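Glutathione S-transferase domain (Burkholderia graminis, PDB 4MF5) binds glutathione and probably catalyses its conjugation to electrophilic substrates. Local coordinates at residues R134-Q139 and W195-Q200; D199-A204 and A238-R243. One frame throughout, in Å; residues are numbered along the deposited sequence. Where two conformers were deposited one is given.

After the N-terminal thioredoxin-like part, with its sheet in strand order 2-1-3-4, the chain enters the helical part of the fold through helix 131-161. Contact 1 brings the loop at 195-200 back onto the early turns of this helix, closing a mostly helical excursion of 55 residues. Contact 2 starts where contact 1 ends, sharing Asp-199 and Gln-200, and after 33 further residues brings the end of helix 231-242 back to the start of helix 203-216. The two closures therefore follow one another, neither nested nor crossed. Their centres lie 12 Å apart, and Leu-197 CD1 packs against Ser-202 OG, 3.3 Å away, where they meet.

Contact 1: residues R134-Q139 and W195-Q200; sequences RYEAIQ and WILGDQ
A type I beta turn from Trp-195 to Gly-198, in the loop before helix 203-216 of the all-helical C-terminal domain of the glutathione S-transferase fold, presses Leu-197 against Glu-136 and Ala-137 on helix 131-161. The turn is closed from both sides, with Trp-195 N bonded to Gly-198 O and Gly-198 N to Trp-195 O. The closest CA atoms across the segments are those of Ala-137 and Leu-197, 7.1 Å apart. Leu-197 works through both ends of its fork. CD1 meets Ala-137 CB at 3.7 Å, touching the helix backbone as well, at 4.0 Å from Ala-137 CA. CD2 takes the neighbouring residue, lying 4.0 Å from Glu-136 CG. With CG set anti to the carbonyl carbon (chi1 -58°), the fork of Leu-197 reaches the helix while its carbonyl O is left for a different partner. Glu-136 runs past it in the opposite direction as an extended chain, offering methylene to the leucine and carrying its carboxylate beyond. One water then bridges the two segments, donating to Glu-136 OE1 at 2.7 Å and to Leu-197 O at 2.9 Å, so the polar groups are joined through a water and the apolar ones by direct packing. The second carboxylate oxygen, OE2, makes a salt bridge with Arg-189 NH1, and Arg-189 NE bonds Ile-196 O; one arginine from helix 170-190 thus holds both the helix and the turn and, with the water on OE1, probably limits how the carboxylate can turn. Trp-140 of helix 131-161 and Pro-128 in the preceding loop also pack on Leu-197. Tyr-135 and Gln-139 bond to Asp-121 and Phe-110 of the second subunit, so this part of helix 131-161 meets both the turn and the dimer partner.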
ATOM      1  N   ARG A 134      15.147  -6.144  -2.830  1.00 10.35           N
ATOM      2  CA  ARG A 134      13.972  -5.679  -3.571  0.52 10.29           C
ATOM      3  C   ARG A 134      12.704  -5.871  -2.754  1.00  9.54           C
ATOM      4  O   ARG A 134      11.868  -4.975  -2.645  1.00  9.45           O
ATOM      5  CB  ARG A 134      13.819  -6.449  -4.885  0.52 10.55           C
ATOM      6  CG  ARG A 134      12.485  -6.181  -5.576  0.52 11.32           C
ATOM      7  CD  ARG A 134      12.304  -7.063  -6.799  0.52 11.29           C
ATOM      8  NE  ARG A 134      11.118  -6.649  -7.566  0.52 11.65           N
ATOM      9  CZ  ARG A 134      11.092  -5.578  -8.359  0.52  9.34           C
ATOM     10  NH1 ARG A 134      12.162  -4.838  -8.525  0.52  9.38           N
ATOM     11  NH2 ARG A 134       9.997  -5.263  -9.027  0.52 10.76           N
ATOM     12  N   TYR A 135      12.529  -7.070  -2.203  1.00  9.85           N
ATOM     13  CA  TYR A 135      11.337  -7.327  -1.397  1.00  9.96           C
ATOM     14  C   TYR A 135      11.306  -6.476  -0.132  1.00  9.80           C
ATOM     15  O   TYR A 135      10.245  -6.033   0.278  1.00  9.93           O
ATOM     16  CB  TYR A 135      11.155  -8.825  -1.104  1.00  9.87           C
ATOM     17  CG  TYR A 135      10.871  -9.602  -2.359  1.00  9.48           C
ATOM     18  CD1 TYR A 135       9.728  -9.369  -3.114  1.00  9.83           C
ATOM     19  CD2 TYR A 135      11.779 -10.533  -2.836  1.00  9.73           C
ATOM     20  CE1 TYR A 135       9.493 -10.020  -4.301  1.00 10.03           C
ATOM     21  CE2 TYR A 135      11.560 -11.188  -4.014  1.00 10.25           C
ATOM     22  CZ  TYR A 135      10.431 -10.923  -4.760  1.00 10.17           C
ATOM     23  OH  TYR A 135      10.241 -11.583  -5.954  1.00 11.40           O
ATOM     24  N   GLU A 136      12.460  -6.248   0.488  1.00 10.06           N
ATOM     25  CA  GLU A 136      12.528  -5.354   1.626  1.00 10.58           C
ATOM     26  C   GLU A 136      12.099  -3.931   1.259  1.00  9.48           C
ATOM     27  O   GLU A 136      11.392  -3.268   2.026  1.00  9.75           O
ATOM     28  CB  GLU A 136      13.927  -5.386   2.237  1.00 12.84           C
ATOM     29  CG  GLU A 136      14.016  -4.675   3.561  1.00 14.27           C
ATOM     30  CD  GLU A 136      15.394  -4.707   4.163  1.00 17.08           C
ATOM     31  OE1 GLU A 136      16.397  -4.655   3.442  1.00 18.63           O
ATOM     32  OE2 GLU A 136      15.480  -4.789   5.389  1.00 24.05           O
ATOM     33  N   ALA A 137      12.540  -3.457   0.094  1.00  9.52           N
ATOM     34  CA  ALA A 137      12.105  -2.156  -0.395  1.00  9.16           C
ATOM     35  C   ALA A 137      10.603  -2.115  -0.574  1.00  8.35           C
ATOM     36  O   ALA A 137       9.938  -1.159  -0.165  1.00  8.65           O
ATOM     37  CB  ALA A 137      12.805  -1.801  -1.706  1.00  9.63           C
ATOM     38  N   ILE A 138      10.045  -3.148  -1.214  1.00  8.41           N
ATOM     39  CA  ILE A 138       8.618  -3.202  -1.440  1.00  7.99           C
ATOM     40  C   ILE A 138       7.873  -3.231  -0.111  1.00  8.00           C
ATOM     41  O   ILE A 138       6.854  -2.552   0.058  1.00  8.31           O
ATOM     42  CB  ILE A 138       8.251  -4.413  -2.346  1.00  8.99           C
ATOM     43  CG1 ILE A 138       8.833  -4.204  -3.763  1.00  9.08           C
ATOM     44  CG2 ILE A 138       6.727  -4.603  -2.399  1.00  9.43           C
ATOM     45  CD1 ILE A 138       8.708  -5.415  -4.655  1.00 11.65           C
ATOM     46  N   GLN A 139       8.385  -4.002   0.854  1.00  8.07           N
ATOM     47  CA  GLN A 139       7.830  -4.028   2.209  1.00  8.21           C
ATOM     48  C   GLN A 139       7.732  -2.624   2.804  1.00  7.43           C
ATOM     49  O   GLN A 139       6.685  -2.225   3.317  1.00  7.83           O
ATOM     50  CB  GLN A 139       8.711  -4.933   3.064  1.00  8.80           C
ATOM     51  CG  GLN A 139       8.403  -4.926   4.546  1.00  8.89           C
ATOM     52  CD  GLN A 139       9.515  -5.614   5.276  1.00  8.39           C
ATOM     53  OE1 GLN A 139       9.479  -6.823   5.480  1.00  8.81           O
ATOM     54  NE2 GLN A 139      10.561  -4.863   5.589  1.00 10.90           N
ATOM     55  N   TRP A 195      19.454   5.741   5.787  1.00  9.69           N
ATOM     56  CA  TRP A 195      18.164   5.771   5.129  1.00  9.11           C
ATOM     57  C   TRP A 195      17.404   4.510   5.539  1.00  8.91           C
ATOM     58  O   TRP A 195      17.935   3.634   6.238  1.00  9.70           O
ATOM     59  CB  TRP A 195      18.356   5.858   3.600  1.00  9.00           C
ATOM     60  CG  TRP A 195      18.959   7.127   3.151  1.00  8.85           C
ATOM     61  CD1 TRP A 195      20.215   7.311   2.669  1.00 10.28           C
ATOM     62  CD2 TRP A 195      18.340   8.420   3.151  1.00  9.42           C
ATOM     63  NE1 TRP A 195      20.429   8.623   2.365  1.00 11.10           N
ATOM     64  CE2 TRP A 195      19.284   9.327   2.632  1.00 10.23           C
ATOM     65  CE3 TRP A 195      17.080   8.897   3.540  1.00  9.55           C
ATOM     66  CZ2 TRP A 195      19.004  10.688   2.492  1.00 11.42           C
ATOM     67  CZ3 TRP A 195      16.807  10.236   3.387  1.00 10.71           C
ATOM     68  CH2 TRP A 195      17.759  11.115   2.876  1.00 11.29           C
ATOM     69  N   ILE A 196      16.153   4.386   5.097  1.00  8.54           N
ATOM     70  CA  ILE A 196      15.328   3.283   5.553  1.00  8.66           C
ATOM     71  C   ILE A 196      15.953   1.912   5.254  1.00  9.76           C
ATOM     72  O   ILE A 196      15.869   0.994   6.075  1.00 10.55           O
ATOM     73  CB  ILE A 196      13.884   3.418   5.032  1.00  8.68           C
ATOM     74  CG1 ILE A 196      13.213   4.604   5.714  1.00  9.04           C
ATOM     75  CG2 ILE A 196      13.091   2.133   5.234  1.00 10.69           C
ATOM     76  CD1 ILE A 196      11.911   5.022   5.052  1.00  9.77           C
ATOM     77  N   LEU A 197      16.581   1.761   4.081  1.00  9.34           N
ATOM     78  CA  LEU A 197      17.199   0.492   3.707  1.00 10.20           C
ATOM     79  C   LEU A 197      18.681   0.431   4.076  1.00 12.12           C
ATOM     80  O   LEU A 197      19.349  -0.520   3.699  1.00 17.24           O
ATOM     81  CB  LEU A 197      17.017   0.205   2.221  1.00 10.87           C
ATOM     82  CG  LEU A 197      15.550   0.160   1.785  1.00 10.71           C
ATOM     83  CD1 LEU A 197      15.472  -0.182   0.309  1.00 12.44           C
ATOM     84  CD2 LEU A 197      14.731  -0.825   2.593  1.00 12.59           C
ATOM     85  N   GLY A 198      19.203   1.390   4.825  1.00 10.89           N
ATOM     86  CA  GLY A 198      20.611   1.368   5.211  1.00 12.80           C
ATOM     87  C   GLY A 198      21.349   2.490   4.528  1.00 11.98           C
ATOM     88  O   GLY A 198      20.923   3.648   4.544  1.00 12.31           O
ATOM     89  N   ASP A 199      22.488   2.155   3.922  1.00 12.85           N
ATOM     90  CA  ASP A 199      23.304   3.169   3.308  1.00 14.07           C
ATOM     91  C   ASP A 199      22.662   3.798   2.094  1.00 12.77           C
ATOM     92  O   ASP A 199      22.907   4.972   1.815  1.00 16.31           O
ATOM     93  CB  ASP A 199      24.656   2.597   2.858  1.00 16.04           C
ATOM     94  CG  ASP A 199      25.598   2.291   3.998  1.00 21.22           C
ATOM     95  OD1 ASP A 199      25.380   2.745   5.136  1.00 22.80           O
ATOM     96  OD2 ASP A 199      26.612   1.617   3.718  1.00 28.05           O
ATOM     97  N   GLN A 200      21.864   3.041   1.353  1.00 13.09           N
ATOM     98  CA  GLN A 200      21.397   3.520   0.053  1.00 14.74           C
ATOM     99  C   GLN A 200      20.015   4.148   0.147  1.00 12.05           C
ATOM    100  O   GLN A 200      19.042   3.497   0.511  1.00 12.06           O
ATOM    101  CB  GLN A 200      21.368   2.390  -0.944  1.00 22.27           C
ATOM    102  CG  GLN A 200      22.736   1.755  -1.149  1.00 40.30           C
ATOM    103  CD  GLN A 200      23.820   2.760  -1.507  1.00 63.12           C
ATOM    104  OE1 GLN A 200      24.907   2.746  -0.927  1.00 98.07           O
ATOM    105  NE2 GLN A 200      23.531   3.639  -2.463  1.00 46.90           N
TER
HETATM  106  O   HOH W   1      18.325  -3.085   4.506  1.00 32.96           O

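Contact 2: residues D199-A204 and A238-R243; sequences DQYSIA and AAFVAR
Tyr-201 and Phe-240 have the closest CA atoms across the segments, 9.3 Å apart, between the loop leading into helix 203-216 and the end of helix 231-242; side chains span the separation. The Tyr-201 ring carries the contact. Over one face lies the guanidinium of Arg-243, stacked with its plane 23° from that of the ring and its CZ 3.7 Å from the ring centroid, a cation-pi pair. The group is displaced toward the rim, bringing NE 3.4 Å from Tyr-201 CZ. Arg-243 CD adds a CH-pi contact over the same ring; the bend beyond it (chi3 64°) turns NE and the guanidinium back over the tyrosine. At the ring edge comes Phe-240, whose CD1 is 3.8 Å from Tyr-201 CE1; the two side chains cross at about a right angle, and the phenol OH reaches Phe-240 CE1 at 3.5 Å. The polar ends converge on Glu-62 of helix 51-63: its OE2 forms a salt bridge with Arg-243 NE and a weak hydrogen bond with Tyr-201 OH. This shared carboxylate would offset the arginine's charge and probably restrains the stack from sliding. Beyond the tyrosine, Ser-202 is the N-cap of helix 203-216, its OG accepting from Ala-204 N at 3.0 Å. The backbone N of Ser-202 in turn bonds Asp-205 OD2, as in the Ser-X-X-Asp N-capping box familiar from glutathione transferases, and Tyr-201 packs on Ile-206 as a hydrophobic staple does. Trp-195 meets the Tyr-201 ring edge-to-face, Phe-209 packs on Phe-240, and Ile-58 touches both rings. The contact thus binds the start of helix 203-216 to the end of helix 231-242, with helix 51-63 packed against both.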
ATOM      1  N   ASP A 199      22.488   2.155   3.922  1.00 12.85           N
ATOM      2  CA  ASP A 199      23.304   3.169   3.308  1.00 14.07           C
ATOM      3  C   ASP A 199      22.662   3.798   2.094  1.00 12.77           C
ATOM      4  O   ASP A 199      22.907   4.972   1.815  1.00 16.31           O
ATOM      5  CB  ASP A 199      24.656   2.597   2.858  1.00 16.04           C
ATOM      6  CG  ASP A 199      25.598   2.291   3.998  1.00 21.22           C
ATOM      7  OD1 ASP A 199      25.380   2.745   5.136  1.00 22.80           O
ATOM      8  OD2 ASP A 199      26.612   1.617   3.718  1.00 28.05           O
ATOM      9  N   GLN A 200      21.864   3.041   1.353  1.00 13.09           N
ATOM     10  CA  GLN A 200      21.397   3.520   0.053  1.00 14.74           C
ATOM     11  C   GLN A 200      20.015   4.148   0.147  1.00 12.05           C
ATOM     12  O   GLN A 200      19.042   3.497   0.511  1.00 12.06           O
ATOM     13  CB  GLN A 200      21.368   2.390  -0.944  1.00 22.27           C
ATOM     14  CG  GLN A 200      22.736   1.755  -1.149  1.00 40.30           C
ATOM     15  CD  GLN A 200      23.820   2.760  -1.507  1.00 63.12           C
ATOM     16  OE1 GLN A 200      24.907   2.746  -0.927  1.00 98.07           O
ATOM     17  NE2 GLN A 200      23.531   3.639  -2.463  1.00 46.90           N
ATOM     18  N   TYR A 201      19.937   5.421  -0.219  1.00 11.04           N
ATOM     19  CA  TYR A 201      18.688   6.136  -0.426  1.00 10.09           C
ATOM     20  C   TYR A 201      17.867   5.389  -1.479  1.00  9.62           C
ATOM     21  O   TYR A 201      18.423   4.926  -2.471  1.00 11.27           O
ATOM     22  CB  TYR A 201      19.046   7.538  -0.916  1.00 10.95           C
ATOM     23  CG  TYR A 201      17.921   8.438  -1.339  1.00 10.32           C
ATOM     24  CD1 TYR A 201      17.081   9.035  -0.409  1.00 10.63           C
ATOM     25  CD2 TYR A 201      17.743   8.768  -2.681  1.00 10.80           C
ATOM     26  CE1 TYR A 201      16.112   9.951  -0.801  1.00 10.09           C
ATOM     27  CE2 TYR A 201      16.779   9.664  -3.081  1.00 10.17           C
ATOM     28  CZ  TYR A 201      15.980  10.284  -2.133  1.00  9.38           C
ATOM     29  OH  TYR A 201      15.053  11.251  -2.477  1.00  9.52           O
ATOM     30  N   SER A 202      16.559   5.303  -1.276  1.00  8.57           N
ATOM     31  CA  SER A 202      15.739   4.462  -2.128  1.00  8.73           C
ATOM     32  C   SER A 202      14.318   4.969  -2.249  1.00  7.80           C
ATOM     33  O   SER A 202      13.903   5.922  -1.569  1.00  8.10           O
ATOM     34  CB  SER A 202      15.694   3.030  -1.570  1.00  9.24           C
ATOM     35  OG  SER A 202      14.840   2.949  -0.423  1.00  9.06           O
ATOM     36  N   ILE A 203      13.523   4.245  -3.024  1.00  7.81           N
ATOM     37  CA  ILE A 203      12.110   4.511  -3.121  1.00  7.88           C
ATOM     38  C   ILE A 203      11.398   4.438  -1.772  1.00  7.54           C
ATOM     39  O   ILE A 203      10.331   5.041  -1.625  1.00  7.88           O
ATOM     40  CB  ILE A 203      11.408   3.595  -4.159  1.00  8.31           C
ATOM     41  CG1 ILE A 203      11.540   2.105  -3.833  1.00  8.86           C
ATOM     42  CG2 ILE A 203      11.878   3.946  -5.555  1.00  9.23           C
ATOM     43  CD1 ILE A 203      10.688   1.233  -4.719  1.00 10.15           C
ATOM     44  N   ALA A 204      11.916   3.682  -0.797  1.00  7.70           N
ATOM     45  CA  ALA A 204      11.278   3.697   0.516  1.00  8.03           C
ATOM     46  C   ALA A 204      11.324   5.091   1.149  1.00  7.55           C
ATOM     47  O   ALA A 204      10.351   5.551   1.764  1.00  7.92           O
ATOM     48  CB  ALA A 204      11.925   2.666   1.432  1.00  8.71           C
ATOM     49  N   ALA A 238      15.608  16.074   7.526  1.00  8.48           N
ATOM     50  CA  ALA A 238      16.402  17.243   7.166  1.00  8.46           C
ATOM     51  C   ALA A 238      17.298  16.942   5.959  1.00  8.29           C
ATOM     52  O   ALA A 238      17.431  17.780   5.068  1.00  8.58           O
ATOM     53  CB  ALA A 238      17.227  17.729   8.353  1.00  8.65           C
ATOM     54  N   ALA A 239      17.912  15.759   5.931  1.00  8.16           N
ATOM     55  CA  ALA A 239      18.723  15.366   4.785  1.00  8.50           C
ATOM     56  C   ALA A 239      17.851  15.293   3.531  1.00  8.20           C
ATOM     57  O   ALA A 239      18.226  15.767   2.460  1.00  9.38           O
ATOM     58  CB  ALA A 239      19.402  14.031   5.055  1.00  9.12           C
ATOM     59  N   PHE A 240      16.675  14.688   3.653  1.00  8.06           N
ATOM     60  CA  PHE A 240      15.777  14.486   2.521  1.00  8.33           C
ATOM     61  C   PHE A 240      15.387  15.804   1.874  1.00  8.18           C
ATOM     62  O   PHE A 240      15.510  15.967   0.653  1.00  8.78           O
ATOM     63  CB  PHE A 240      14.538  13.730   3.004  1.00  8.38           C
ATOM     64  CG  PHE A 240      13.563  13.396   1.897  1.00  8.33           C
ATOM     65  CD1 PHE A 240      13.760  12.267   1.118  1.00  9.20           C
ATOM     66  CD2 PHE A 240      12.451  14.163   1.665  1.00  8.54           C
ATOM     67  CE1 PHE A 240      12.870  11.921   0.123  1.00  9.58           C
ATOM     68  CE2 PHE A 240      11.542  13.832   0.662  1.00  8.93           C
ATOM     69  CZ  PHE A 240      11.756  12.700  -0.104  1.00  8.65           C
ATOM     70  N   VAL A 241      14.902  16.749   2.686  1.00  8.27           N
ATOM     71  CA  VAL A 241      14.359  17.964   2.113  1.00  8.99           C
ATOM     72  C   VAL A 241      15.410  18.833   1.484  1.00  9.31           C
ATOM     73  O   VAL A 241      15.074  19.653   0.623  1.00 11.21           O
ATOM     74  CB  VAL A 241      13.489  18.767   3.113  1.00  9.40           C
ATOM     75  CG1 VAL A 241      12.298  17.947   3.576  1.00 10.05           C
ATOM     76  CG2 VAL A 241      14.295  19.288   4.298  1.00  9.11           C
ATOM     77  N   ALA A 242      16.676  18.646   1.867  1.00  8.87           N
ATOM     78  CA  ALA A 242      17.790  19.405   1.305  1.00  9.74           C
ATOM     79  C   ALA A 242      18.287  18.867  -0.035  1.00  9.15           C
ATOM     80  O   ALA A 242      19.071  19.548  -0.706  1.00 10.46           O
ATOM     81  CB  ALA A 242      18.938  19.449   2.289  1.00 10.53           C
ATOM     82  N   ARG A 243      17.911  17.653  -0.417  1.00  8.86           N
ATOM     83  CA  ARG A 243      18.378  17.110  -1.682  1.00  9.22           C
ATOM     84  C   ARG A 243      17.874  17.962  -2.837  1.00  9.17           C
ATOM     85  O   ARG A 243      16.677  18.233  -2.926  1.00  9.26           O
ATOM     86  CB  ARG A 243      17.894  15.666  -1.863  1.00  9.35           C
ATOM     87  CG  ARG A 243      18.486  14.684  -0.858  1.00  9.36           C
ATOM     88  CD  ARG A 243      17.969  13.273  -1.047  1.00  9.58           C
ATOM     89  NE  ARG A 243      18.364  12.700  -2.336  1.00  9.27           N
ATOM     90  CZ  ARG A 243      19.464  12.002  -2.537  1.00 10.34           C
ATOM     91  NH1 ARG A 243      20.332  11.789  -1.554  1.00 12.60           N
ATOM     92  NH2 ARG A 243      19.695  11.500  -3.733  1.00 11.66           N
TER